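Local coordinates for Lin2111 protein (PDB 3EDP) that is of unknown function but probably acts as a DNA-binding transcription regulator of the GntR family, with a winged-helix domain joined to a UTRA domain, at residues T49-V54 with V63-G68; S127-Q132 with G187-K192; K111-I116 with R142-L147. All blocks are in the same frame, centred on the assembly; numbering follows the deposited sequence.

Interaction 1 of 3, residues T49-V54 with V63-G68; sequences TIRRAV and VVRKNG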
loop_
_atom_site.group_PDB
_atom_site.type_symbol
_atom_site.label_atom_id
_atom_site.label_comp_id
_atom_site.label_asym_id
_atom_site.label_seq_id
_atom_site.Cartn_x
_atom_site.Cartn_y
_atom_site.Cartn_z
ATOM N N THR A 49 -47.265 8.011 7.232
ATOM C CA THR A 49 -47.243 8.120 5.783
ATOM C C THR A 49 -45.804 8.240 5.260
ATOM O O THR A 49 -45.407 7.540 4.325
ATOM C CB THR A 49 -48.089 9.307 5.326
ATOM O OG1 THR A 49 -49.462 9.034 5.631
ATOM C CG2 THR A 49 -47.926 9.546 3.826
ATOM N N ILE A 50 -45.021 9.116 5.877
ATOM C CA ILE A 50 -43.639 9.317 5.449
ATOM C C ILE A 50 -42.817 8.045 5.674
ATOM O O ILE A 50 -42.019 7.642 4.819
ATOM C CB ILE A 50 -42.986 10.498 6.187
ATOM C CG1 ILE A 50 -43.634 11.819 5.759
ATOM C CG2 ILE A 50 -41.478 10.524 5.949
ATOM C CD1 ILE A 50 -43.671 12.052 4.262
ATOM N N ARG A 51 -43.040 7.391 6.809
ATOM C CA ARG A 51 -42.275 6.177 7.125
ATOM C C ARG A 51 -42.548 5.089 6.086
ATOM O O ARG A 51 -41.649 4.339 5.691
ATOM C CB ARG A 51 -42.573 5.669 8.540
ATOM C CG ARG A 51 -41.905 4.323 8.856
ATOM C CD ARG A 51 -42.220 3.832 10.267
ATOM N NE ARG A 51 -43.651 3.611 10.479
ATOM C CZ ARG A 51 -44.416 4.356 11.273
ATOM N NH1 ARG A 51 -45.710 4.080 11.405
ATOM N NH2 ARG A 51 -43.889 5.376 11.942
ATOM N N ARG A 52 -43.793 5.027 5.626
ATOM C CA ARG A 52 -44.177 4.065 4.597
ATOM C C ARG A 52 -43.591 4.408 3.228
ATOM O O ARG A 52 -43.190 3.519 2.482
ATOM C CB ARG A 52 -45.696 3.954 4.506
ATOM C CG ARG A 52 -46.336 3.251 5.698
ATOM C CD ARG A 52 -47.835 3.517 5.730
ATOM N NE ARG A 52 -48.536 2.628 6.646
ATOM C CZ ARG A 52 -49.815 2.762 6.981
ATOM N NH1 ARG A 52 -50.533 3.772 6.479
ATOM N NH2 ARG A 52 -50.372 1.885 7.818
ATOM N N ALA A 53 -43.565 5.694 2.896
ATOM C CA ALA A 53 -42.966 6.140 1.647
ATOM C C ALA A 53 -41.484 5.768 1.628
ATOM O O ALA A 53 -40.987 5.216 0.646
ATOM C CB ALA A 53 -43.137 7.652 1.476
ATOM N N VAL A 54 -40.790 6.075 2.721
ATOM C CA VAL A 54 -39.366 5.792 2.828
ATOM C C VAL A 54 -39.104 4.277 2.783
ATOM O O VAL A 54 -38.205 3.832 2.072
ATOM C CB VAL A 54 -38.731 6.445 4.093
ATOM C CG1 VAL A 54 -37.257 6.033 4.248
ATOM C CG2 VAL A 54 -38.841 7.967 4.025
ATOM N N VAL A 63 -32.814 4.700 -1.290
ATOM C CA VAL A 63 -32.355 5.448 -0.131
ATOM C C VAL A 63 -32.034 4.482 0.993
ATOM O O VAL A 63 -32.426 3.317 0.966
ATOM C CB VAL A 63 -33.427 6.461 0.397
ATOM C CG1 VAL A 63 -34.159 7.134 -0.740
ATOM C CG2 VAL A 63 -34.402 5.767 1.309
ATOM N N VAL A 64 -31.333 4.975 1.998
ATOM C CA VAL A 64 -31.012 4.161 3.156
ATOM C C VAL A 64 -31.137 5.029 4.400
ATOM O O VAL A 64 -30.854 6.229 4.364
ATOM C CB VAL A 64 -29.583 3.563 3.040
ATOM C CG1 VAL A 64 -28.564 4.663 2.776
ATOM C CG2 VAL A 64 -29.225 2.771 4.292
ATOM N N ARG A 65 -31.596 4.433 5.491
ATOM C CA ARG A 65 -31.723 5.158 6.746
ATOM C C ARG A 65 -30.425 5.097 7.536
ATOM O O ARG A 65 -29.732 4.082 7.525
ATOM C CB ARG A 65 -32.839 4.565 7.604
ATOM C CG ARG A 65 -34.257 4.758 7.059
ATOM C CD ARG A 65 -35.270 4.286 8.098
ATOM N NE ARG A 65 -36.623 4.767 7.835
ATOM C CZ ARG A 65 -37.574 4.049 7.248
ATOM N NH1 ARG A 65 -37.323 2.803 6.858
ATOM N NH2 ARG A 65 -38.780 4.576 7.057
ATOM N N LYS A 66 -30.095 6.182 8.223
ATOM C CA LYS A 66 -29.090 6.101 9.270
ATOM C C LYS A 66 -29.830 6.036 10.594
ATOM O O LYS A 66 -30.441 7.015 11.013
ATOM C CB LYS A 66 -28.140 7.298 9.249
ATOM C CG LYS A 66 -26.815 7.034 9.967
ATOM C CD LYS A 66 -27.035 6.281 11.278
ATOM C CE LYS A 66 -25.782 5.570 11.761
ATOM N NZ LYS A 66 -24.847 6.490 12.463
ATOM N N ASN A 67 -29.777 4.874 11.235
ATOM C CA ASN A 67 -30.435 4.657 12.520
ATOM C C ASN A 67 -30.748 5.958 13.254
ATOM O O ASN A 67 -29.903 6.502 13.965
ATOM C CB ASN A 67 -29.577 3.748 13.401
ATOM C CG ASN A 67 -30.351 3.162 14.562
ATOM O OD1 ASN A 67 -31.461 3.597 14.869
ATOM N ND2 ASN A 67 -29.768 2.163 15.216
ATOM N N GLY A 68 -31.968 6.453 13.064
ATOM C CA GLY A 68 -32.390 7.705 13.663
ATOM C C GLY A 68 -31.840 8.919 12.937
ATOM O O GLY A 68 -32.601 9.769 12.470
#

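Interaction 2 of 3, residues S127-Q132 with G187-K192; sequences SIKFVQ and GNEQIK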
loop_
_atom_site.group_PDB
_atom_site.type_symbol
_atom_site.label_atom_id
_atom_site.label_comp_id
_atom_site.label_asym_id
_atom_site.label_seq_id
_atom_site.Cartn_x
_atom_site.Cartn_y
_atom_site.Cartn_z
ATOM N N SER A 127 -19.694 0.615 -0.037
ATOM C CA SER A 127 -19.135 -0.631 -0.516
ATOM C C SER A 127 -18.969 -0.505 -2.014
ATOM O O SER A 127 -19.934 -0.246 -2.734
ATOM C CB SER A 127 -20.058 -1.799 -0.183
ATOM O OG SER A 127 -19.503 -3.014 -0.643
ATOM N N ILE A 128 -17.736 -0.654 -2.477
ATOM C CA ILE A 128 -17.443 -0.553 -3.895
ATOM C C ILE A 128 -16.832 -1.860 -4.362
ATOM O O ILE A 128 -15.947 -2.412 -3.709
ATOM C CB ILE A 128 -16.465 0.603 -4.186
ATOM C CG1 ILE A 128 -17.095 1.937 -3.786
ATOM C CG2 ILE A 128 -16.083 0.621 -5.656
ATOM C CD1 ILE A 128 -16.119 3.093 -3.746
ATOM N N LYS A 129 -17.322 -2.369 -5.480
ATOM C CA LYS A 129 -16.745 -3.560 -6.067
ATOM C C LYS A 129 -16.351 -3.263 -7.504
ATOM O O LYS A 129 -17.159 -2.739 -8.279
ATOM C CB LYS A 129 -17.748 -4.710 -6.021
ATOM C CG LYS A 129 -17.151 -6.064 -6.381
ATOM C CD LYS A 129 -18.217 -7.148 -6.409
ATOM C CE LYS A 129 -19.204 -6.996 -5.255
ATOM N NZ LYS A 129 -18.539 -6.942 -3.915
ATOM N N PHE A 130 -15.110 -3.579 -7.859
ATOM C CA PHE A 130 -14.681 -3.466 -9.251
ATOM C C PHE A 130 -13.782 -4.604 -9.731
ATOM O O PHE A 130 -13.180 -5.328 -8.940
ATOM C CB PHE A 130 -14.044 -2.103 -9.550
ATOM C CG PHE A 130 -12.740 -1.856 -8.842
ATOM C CD1 PHE A 130 -11.545 -2.297 -9.386
ATOM C CD2 PHE A 130 -12.706 -1.146 -7.652
ATOM C CE1 PHE A 130 -10.343 -2.060 -8.742
ATOM C CE2 PHE A 130 -11.508 -0.897 -7.009
ATOM C CZ PHE A 130 -10.324 -1.360 -7.554
ATOM N N VAL A 131 -13.715 -4.748 -11.047
ATOM C CA VAL A 131 -13.030 -5.856 -11.687
ATOM C C VAL A 131 -12.078 -5.279 -12.720
ATOM O O VAL A 131 -12.323 -4.210 -13.282
ATOM C CB VAL A 131 -14.038 -6.817 -12.368
ATOM C CG1 VAL A 131 -13.383 -7.572 -13.509
ATOM C CG2 VAL A 131 -14.637 -7.782 -11.349
ATOM N N GLN A 132 -10.986 -5.983 -12.963
ATOM C CA GLN A 132 -9.936 -5.477 -13.826
ATOM C C GLN A 132 -9.319 -6.654 -14.564
ATOM O O GLN A 132 -8.968 -7.657 -13.943
ATOM C CB GLN A 132 -8.888 -4.793 -12.957
ATOM C CG GLN A 132 -7.925 -3.888 -13.675
ATOM C CD GLN A 132 -6.996 -3.195 -12.700
ATOM O OE1 GLN A 132 -7.124 -3.357 -11.482
ATOM N NE2 GLN A 132 -6.056 -2.420 -13.225
ATOM N N GLY A 187 -14.789 -18.489 -3.938
ATOM C CA GLY A 187 -16.192 -18.472 -3.562
ATOM C C GLY A 187 -17.041 -17.931 -4.698
ATOM O O GLY A 187 -16.549 -17.743 -5.810
ATOM N N ASN A 188 -18.314 -17.673 -4.424
ATOM C CA ASN A 188 -19.235 -17.218 -5.464
ATOM C C ASN A 188 -18.770 -15.937 -6.153
ATOM O O ASN A 188 -18.839 -15.821 -7.380
ATOM C CB ASN A 188 -20.646 -17.044 -4.899
ATOM C CG ASN A 188 -21.143 -18.288 -4.185
ATOM O OD1 ASN A 188 -20.709 -18.596 -3.075
ATOM N ND2 ASN A 188 -22.059 -19.010 -4.820
ATOM N N GLU A 189 -18.292 -14.985 -5.354
ATOM C CA GLU A 189 -17.773 -13.722 -5.869
ATOM C C GLU A 189 -16.705 -13.959 -6.928
ATOM O O GLU A 189 -16.758 -13.398 -8.025
ATOM C CB GLU A 189 -17.171 -12.903 -4.730
ATOM C CG GLU A 189 -18.185 -12.284 -3.790
ATOM C CD GLU A 189 -18.549 -10.869 -4.185
ATOM O OE1 GLU A 189 -18.547 -9.990 -3.297
ATOM O OE2 GLU A 189 -18.828 -10.634 -5.381
ATOM N N GLN A 190 -15.731 -14.795 -6.582
ATOM C CA GLN A 190 -14.625 -15.109 -7.477
ATOM C C GLN A 190 -15.101 -15.918 -8.685
ATOM O O GLN A 190 -14.658 -15.690 -9.810
ATOM C CB GLN A 190 -13.519 -15.854 -6.720
ATOM C CG GLN A 190 -12.874 -15.038 -5.598
ATOM C CD GLN A 190 -13.749 -14.948 -4.348
ATOM O OE1 GLN A 190 -14.508 -15.868 -4.038
ATOM N NE2 GLN A 190 -13.639 -13.838 -3.623
ATOM N N ILE A 191 -16.009 -16.858 -8.450
ATOM C CA ILE A 191 -16.592 -17.630 -9.539
ATOM C C ILE A 191 -17.160 -16.691 -10.595
ATOM O O ILE A 191 -16.732 -16.700 -11.749
ATOM C CB ILE A 191 -17.728 -18.547 -9.042
ATOM C CG1 ILE A 191 -17.206 -19.531 -7.998
ATOM C CG2 ILE A 191 -18.360 -19.306 -10.209
ATOM C CD1 ILE A 191 -16.040 -20.338 -8.473
ATOM N N LYS A 192 -18.117 -15.865 -10.184
ATOM C CA LYS A 192 -18.844 -15.019 -11.119
ATOM C C LYS A 192 -17.982 -13.922 -11.735
ATOM O O LYS A 192 -18.056 -13.668 -12.937
ATOM C CB LYS A 192 -20.075 -14.405 -10.444
ATOM C CG LYS A 192 -19.759 -13.498 -9.267
ATOM C CD LYS A 192 -21.026 -13.035 -8.557
ATOM C CE LYS A 192 -20.694 -12.144 -7.366
ATOM N NZ LYS A 192 -21.897 -11.795 -6.557
#

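Interaction 3 of 3, residues K111-I116 with R142-L147; sequences KFYAEI and RLILPL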
loop_
_atom_site.group_PDB
_atom_site.type_symbol
_atom_site.label_atom_id
_atom_site.label_comp_id
_atom_site.label_asym_id
_atom_site.label_seq_id
_atom_site.Cartn_x
_atom_site.Cartn_y
_atom_site.Cartn_z
ATOM N N LYS A 111 -21.333 -6.368 12.214
ATOM C CA LYS A 111 -20.382 -6.733 13.266
ATOM C C LYS A 111 -18.925 -6.773 12.819
ATOM O O LYS A 111 -18.050 -6.227 13.487
ATOM C CB LYS A 111 -20.756 -8.084 13.888
ATOM C CG LYS A 111 -21.477 -7.971 15.221
ATOM C CD LYS A 111 -22.782 -7.205 15.085
ATOM C CE LYS A 111 -23.076 -6.415 16.346
ATOM N NZ LYS A 111 -22.011 -5.403 16.585
ATOM N N PHE A 112 -18.669 -7.432 11.695
ATOM C CA PHE A 112 -17.306 -7.661 11.238
ATOM C C PHE A 112 -16.549 -6.368 10.940
ATOM O O PHE A 112 -15.421 -6.194 11.390
ATOM C CB PHE A 112 -17.293 -8.584 10.018
ATOM C CG PHE A 112 -15.920 -8.856 9.486
ATOM C CD1 PHE A 112 -15.039 -9.661 10.188
ATOM C CD2 PHE A 112 -15.503 -8.299 8.288
ATOM C CE1 PHE A 112 -13.766 -9.909 9.705
ATOM C CE2 PHE A 112 -14.234 -8.546 7.798
ATOM C CZ PHE A 112 -13.363 -9.352 8.508
ATOM N N TYR A 113 -17.169 -5.464 10.188
ATOM C CA TYR A 113 -16.528 -4.194 9.849
ATOM C C TYR A 113 -16.533 -3.208 11.014
ATOM O O TYR A 113 -15.577 -2.457 11.192
ATOM C CB TYR A 113 -17.175 -3.552 8.618
ATOM C CG TYR A 113 -16.927 -4.317 7.342
ATOM C CD1 TYR A 113 -15.652 -4.747 7.002
ATOM C CD2 TYR A 113 -17.964 -4.593 6.467
ATOM C CE1 TYR A 113 -15.425 -5.450 5.834
ATOM C CE2 TYR A 113 -17.745 -5.293 5.298
ATOM C CZ TYR A 113 -16.474 -5.720 4.985
ATOM O OH TYR A 113 -16.261 -6.414 3.815
ATOM N N ALA A 114 -17.612 -3.203 11.793
ATOM C CA ALA A 114 -17.707 -2.334 12.961
ATOM C C ALA A 114 -16.540 -2.590 13.907
ATOM O O ALA A 114 -15.985 -1.662 14.492
ATOM C CB ALA A 114 -19.025 -2.551 13.685
ATOM N N GLU A 115 -16.171 -3.857 14.045
ATOM C CA GLU A 115 -15.078 -4.247 14.923
ATOM C C GLU A 115 -13.722 -3.797 14.372
ATOM O O GLU A 115 -12.852 -3.362 15.129
ATOM C CB GLU A 115 -15.104 -5.761 15.162
ATOM C CG GLU A 115 -13.798 -6.343 15.669
ATOM C CD GLU A 115 -12.866 -6.744 14.539
ATOM O OE1 GLU A 115 -13.368 -7.219 13.495
ATOM O OE2 GLU A 115 -11.634 -6.589 14.698
ATOM N N ILE A 116 -13.549 -3.897 13.056
ATOM C CA ILE A 116 -12.318 -3.443 12.416
ATOM C C ILE A 116 -12.146 -1.926 12.484
ATOM O O ILE A 116 -11.069 -1.432 12.809
ATOM C CB ILE A 116 -12.248 -3.887 10.948
ATOM C CG1 ILE A 116 -12.069 -5.403 10.866
ATOM C CG2 ILE A 116 -11.104 -3.171 10.236
ATOM C CD1 ILE A 116 -12.283 -5.976 9.478
ATOM N N ARG A 142 -12.621 -5.201 -3.656
ATOM C CA ARG A 142 -13.705 -4.676 -2.848
ATOM C C ARG A 142 -13.145 -3.657 -1.861
ATOM O O ARG A 142 -12.162 -3.923 -1.162
ATOM C CB ARG A 142 -14.462 -5.803 -2.140
ATOM C CG ARG A 142 -15.191 -5.364 -0.878
ATOM C CD ARG A 142 -16.613 -5.922 -0.807
ATOM N NE ARG A 142 -16.761 -7.214 -1.475
ATOM C CZ ARG A 142 -16.183 -8.346 -1.077
ATOM N NH1 ARG A 142 -15.384 -8.356 -0.014
ATOM N NH2 ARG A 142 -16.387 -9.468 -1.758
ATOM N N LEU A 143 -13.767 -2.482 -1.841
ATOM C CA LEU A 143 -13.384 -1.376 -0.970
ATOM C C LEU A 143 -14.518 -1.034 -0.011
ATOM O O LEU A 143 -15.695 -0.994 -0.400
ATOM C CB LEU A 143 -13.112 -0.128 -1.800
ATOM C CG LEU A 143 -11.734 0.190 -2.360
ATOM C CD1 LEU A 143 -11.340 -0.814 -3.430
ATOM C CD2 LEU A 143 -11.750 1.609 -2.912
ATOM N N ILE A 144 -14.155 -0.771 1.234
ATOM C CA ILE A 144 -15.104 -0.348 2.247
ATOM C C ILE A 144 -14.635 0.984 2.838
ATOM O O ILE A 144 -13.528 1.078 3.363
ATOM C CB ILE A 144 -15.229 -1.397 3.365
ATOM C CG1 ILE A 144 -15.560 -2.773 2.778
ATOM C CG2 ILE A 144 -16.286 -0.968 4.383
ATOM C CD1 ILE A 144 -16.960 -2.892 2.195
ATOM N N LEU A 145 -15.475 2.010 2.729
ATOM C CA LEU A 145 -15.170 3.351 3.236
ATOM C C LEU A 145 -16.324 3.844 4.103
ATOM O O LEU A 145 -17.417 4.052 3.604
ATOM C CB LEU A 145 -15.009 4.334 2.076
ATOM C CG LEU A 145 -13.996 4.057 0.962
ATOM C CD1 LEU A 145 -14.091 5.131 -0.124
ATOM C CD2 LEU A 145 -12.605 4.011 1.522
ATOM N N PRO A 146 -16.085 4.038 5.408
ATOM C CA PRO A 146 -17.161 4.538 6.276
ATOM C C PRO A 146 -17.630 5.932 5.862
ATOM O O PRO A 146 -16.818 6.817 5.583
ATOM C CB PRO A 146 -16.505 4.584 7.662
ATOM C CG PRO A 146 -15.345 3.634 7.566
ATOM C CD PRO A 146 -14.852 3.765 6.159
ATOM N N LEU A 147 -18.948 6.102 5.817
ATOM C CA LEU A 147 -19.578 7.358 5.450
ATOM C C LEU A 147 -19.060 8.526 6.265
ATOM O O LEU A 147 -18.746 9.576 5.714
ATOM C CB LEU A 147 -21.092 7.257 5.636
ATOM C CG LEU A 147 -21.901 6.903 4.397
ATOM C CD1 LEU A 147 -21.950 8.099 3.465
ATOM C CD2 LEU A 147 -21.319 5.675 3.705
#

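Interaction 1 of 3, residues T49-V54 with V63-G68
The guanidinium of Arg65 carries Val54 CG1 over one face and the backbone carbonyl of Arg51 at its edge. Val54 CG1 stands 3.5 Å above the guanidinium plane, near the margin of the group, and lies 3.6 Å from Arg65 CZ. Val54 CB touches the same group at its end, 3.5 Å from Arg65 NH2. At the edge, Arg65 NH2 donates to Arg51 O over 3.2 Å. The acceptor is almost in the guanidinium plane and the donor falls on a lone pair of the carbonyl. The bond is bent, with an N-H...O angle of 139°. Arg65 gets there because its chain runs extended from CG to NE, away from the strand and over to the helix. The rest of the guanidinium is held by acids: NE pairs with Glu36 and NH1 with Asp55. Together these partners should fix its rotation.

This is the winged-helix DNA-binding domain expected of a GntR regulator. Helix 47-59 is the probable recognition helix, and strand 63-66 is the first strand of the wing, paired with strand 70-73. The axes of the two short segments are 10.9 Å apart, so side chains bridge the gap.

On its far side from the arginine, Val54 CG1 makes an apolar contact with Val63 CG2 at 4.1 Å. Val54 has CG1 anti to the backbone N (chi1 175°), which puts that methyl between the arginine and Val63. Val54 also packs on Leu71 of the second wing strand, and Val63 on Ile22 of helix 10-23. The Arg51 side chain is exposed, and its CG is 3.6 Å from Arg65 NH2.

Interaction 2 of 3, residues S127-Q132 with G187-K192
A single salt bridge joins Lys129, on a strand of the large antiparallel sheet, to Glu189, in the first turn of helix 188-194. Lys129 NZ donates to Glu189 OE1 over 3.1 Å. The oxygen uses its syn lone pair, on the side of OE2. The two side chains reach out from opposite directions across a wide gap, since the nearest CA atoms, those of Lys129 and Glu189, are 10.2 Å apart. The lysine chain leaves the strand extended and then bends at chi3 and chi4. Its CE therefore also lies against the carboxylate, 3.6 Å from Glu189 OE1.

Glu189 is shared. Its OE1 forms another salt bridge with Arg142 of the adjacent strand 137-146, and its OE2 takes Lys192 NZ at 3.5 Å within the helix. Three cationic groups thus surround one carboxylate, which probably stabilises its ionised form.

The helix start is tied down as well. Gly187 sits at the N-cap, and its backbone N donates to Gln190 OE1 in a short, bent bond (2.6 Å, 141°). The whole arrangement is a salt-bridge network that links a short helix to the face of the antiparallel sheet of a UTRA domain.

Interaction 3 of 3, residues K111-I116 with R142-L147
Tyr113 of helix 110-117 lays its ring over Ile144 of strand 137-146, and this pair is the tight part of the contact. Ile144 CG1 sits over one face of the ring, 4.2 Å from its centroid and 27° off the normal. That is a CH-pi contact. It is displaced toward the hydroxyl end: the shortest approach is 3.8 Å, from Ile144 CG1 to Tyr113 CZ. Ile144 CD1 extends the cover along the ring margin, 4.0 Å from Tyr113 CE2 and 3.9 Å from Tyr113 OH. The two side chains cross at about a right angle. In Ile144, CG1 is anti to the carbonyl carbon (chi1 -54°), which turns the longer branch toward the ring and leaves CG2 beside the carbonyl carbon.

Both residues are buried. Ile144 is also packed against Val125 and Ser127 of the neighbouring strand 124-134 and against Phe117 of the helix. Tyr113 also touches Tyr221 of strand 215-225.

The contact becomes loose toward Arg142, which is partly exposed. Its NH1 comes only to 4.4 Å from Tyr113 OH, and the hydroxyl approaches the guanidinium obliquely. The two polar ends have other partners. Arg142 NH2 makes a salt bridge with Glu189, and Tyr113 OH is hydrogen-bonded to a bound glycerol. The glycerol probably came from the crystallisation liquor, but it may mark a small-molecule pocket. UTRA domains of GntR regulators generally bind small-molecule effectors; whether this site does so is not established. The contact as a whole is a helix packed by an aromatic side chain onto the face of the antiparallel sheet of a UTRA domain.

From the N terminus, interaction 1 comes first. It closes a short loop within the winged-helix domain, joining helix 47-59 to the wing strand 63-66, and it is complete before the other two begin. Interactions 2 and 3 both belong to the UTRA domain, and they cross: the chain runs through 111-116, 127-132, 142-147 and 187-192 in turn. Each brings a helix to one of two neighbouring strands of the same sheet. They meet through the Glu189-Arg142 salt bridge, and their strands also pair, probably with Leu143 N bonded to Ile128 O. Interaction 1 touches neither; its centre is about 30 Å from that of interaction 2 and about 23 Å from that of interaction 3.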